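Local coordinates for uncharacterized protein (PDB 3NYM) that is of unknown function but folds as a helical, strand-free chain that pairs with a second copy of itself in the assembly, at residues Val17-Phe23 against Leu111-Glu115. Sequence-based numbering, arbitrary orientation.
Sequences VGLYQGF and LLSAE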
# COMPACT_ATOMS: atom_id res chain seq x y z
N VAL A 17 -22.49 -2.76 -1.85
CA VAL A 17 -22.37 -4.20 -2.10
C VAL A 17 -22.85 -4.97 -0.87
O VAL A 17 -23.57 -5.96 -0.98
CB VAL A 17 -20.92 -4.59 -2.45
CG1 VAL A 17 -20.80 -6.10 -2.58
CG2 VAL A 17 -20.49 -3.90 -3.73
N GLY A 18 -22.45 -4.49 0.30
CA GLY A 18 -22.89 -5.09 1.55
C GLY A 18 -24.40 -5.12 1.67
O GLY A 18 -24.98 -6.10 2.15
N LEU A 19 -25.06 -4.04 1.24
CA LEU A 19 -26.51 -3.95 1.37
C LEU A 19 -27.21 -5.02 0.53
O LEU A 19 -28.25 -5.54 0.93
CB LEU A 19 -27.03 -2.56 1.00
CG LEU A 19 -26.57 -1.43 1.92
CD1 LEU A 19 -26.94 -0.07 1.35
CD2 LEU A 19 -27.16 -1.62 3.32
N TYR A 20 -26.64 -5.36 -0.62
CA TYR A 20 -27.20 -6.45 -1.42
C TYR A 20 -27.15 -7.75 -0.63
O TYR A 20 -27.98 -8.64 -0.82
CB TYR A 20 -26.48 -6.58 -2.78
CG TYR A 20 -26.98 -5.55 -3.77
CD1 TYR A 20 -28.19 -5.73 -4.43
CD2 TYR A 20 -26.27 -4.37 -3.99
CE1 TYR A 20 -28.67 -4.78 -5.31
CE2 TYR A 20 -26.75 -3.41 -4.88
CZ TYR A 20 -27.95 -3.62 -5.54
OH TYR A 20 -28.44 -2.68 -6.42
N GLN A 21 -26.20 -7.84 0.29
CA GLN A 21 -26.03 -9.06 1.08
C GLN A 21 -26.81 -9.01 2.39
O GLN A 21 -26.68 -9.90 3.22
CB GLN A 21 -24.54 -9.33 1.34
CG GLN A 21 -23.73 -9.39 0.07
CD GLN A 21 -22.31 -9.84 0.28
OE1 GLN A 21 -21.94 -10.30 1.37
NE2 GLN A 21 -21.50 -9.74 -0.76
N GLY A 22 -27.60 -7.96 2.57
CA GLY A 22 -28.50 -7.89 3.71
C GLY A 22 -27.93 -7.25 4.96
O GLY A 22 -28.52 -7.38 6.04
N PHE A 23 -26.80 -6.55 4.85
CA PHE A 23 -26.27 -5.83 6.00
C PHE A 23 -25.79 -4.41 5.66
O PHE A 23 -25.49 -4.10 4.52
CB PHE A 23 -25.17 -6.63 6.72
CG PHE A 23 -24.02 -7.01 5.84
CD1 PHE A 23 -23.00 -6.12 5.59
CD2 PHE A 23 -23.95 -8.28 5.28
CE1 PHE A 23 -21.93 -6.47 4.78
CE2 PHE A 23 -22.89 -8.63 4.46
CZ PHE A 23 -21.88 -7.73 4.22
N LEU A 111 -16.39 -9.37 0.86
CA LEU A 111 -17.63 -9.13 0.14
C LEU A 111 -17.78 -10.12 -1.01
O LEU A 111 -18.87 -10.63 -1.25
CB LEU A 111 -17.67 -7.70 -0.37
CG LEU A 111 -17.91 -6.68 0.75
CD1 LEU A 111 -17.51 -5.28 0.32
CD2 LEU A 111 -19.38 -6.72 1.16
N LEU A 112 -16.68 -10.39 -1.71
CA LEU A 112 -16.70 -11.33 -2.84
C LEU A 112 -17.05 -12.76 -2.41
O LEU A 112 -17.63 -13.51 -3.19
CB LEU A 112 -15.35 -11.33 -3.57
CG LEU A 112 -15.11 -10.27 -4.63
CD1 LEU A 112 -13.66 -10.27 -5.06
CD2 LEU A 112 -16.00 -10.51 -5.83
N SER A 113 -16.67 -13.13 -1.20
CA SER A 113 -16.99 -14.46 -0.69
C SER A 113 -18.41 -14.49 -0.12
O SER A 113 -18.99 -15.56 0.06
CB SER A 113 -16.01 -14.85 0.42
OG SER A 113 -16.35 -14.21 1.63
N ALA A 114 -18.94 -13.31 0.18
CA ALA A 114 -20.27 -13.15 0.77
C ALA A 114 -20.44 -13.95 2.06
O ALA A 114 -21.54 -14.39 2.40
CB ALA A 114 -21.37 -13.52 -0.24
N GLU A 115 -19.35 -14.14 2.79
CA GLU A 115 -19.37 -15.02 3.95
C GLU A 115 -20.23 -14.48 5.09
O GLU A 115 -20.74 -15.26 5.90
CB GLU A 115 -17.95 -15.33 4.43
CG GLU A 115 -17.33 -14.26 5.31
CD GLU A 115 -15.93 -14.64 5.77
OE1 GLU A 115 -14.96 -14.33 5.05
OE2 GLU A 115 -15.81 -15.26 6.85
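Gln21 reaches from the end of helix 13-20 to Leu111 in the last turn of helix 83-113, joining two helix C-termini; a Schellman motif ends the first, with Gly22 at C-prime. Gln21 NE2 donates a hydrogen bond to Leu111 O, 2.8 Å away. This bond is fairly straight (158°), and the oxygen lies almost in the amide plane but the donor stands somewhat off the carbonyl plane. Near its C-terminus a helix leaves carbonyls without their i+4 amide; Leu111 O has a weak bond from Ala114 N besides the N-H groups of Gln21 and Trp123. The extended glutamine chain lays OE1 3.4 Å from Ala114 CA, with the small methyl beside it, where Ala114 first leaves helical geometry with positive phi.

Leu111 packs CD2 against Val17, Gly18 and Phe23. CD2 lies 4.0 Å from Val17 CG1, turned to it by a chi1 of 175°, and 3.9 Å from Gly18 CA. The same methyl approaches Phe23 CZ obliquely, at 4.1 Å. Gly18, without a side chain, lets ring and methyl come close. Gly22 takes the positive phi (89°) that C-prime calls for, which glycine adopts without strain. The Schellman bonds, Gly22 N to Leu19 O and Phe23 N to Gly18 O, return Phe23 so that Gly18 O sits 3.7 Å above the centre of one ring face.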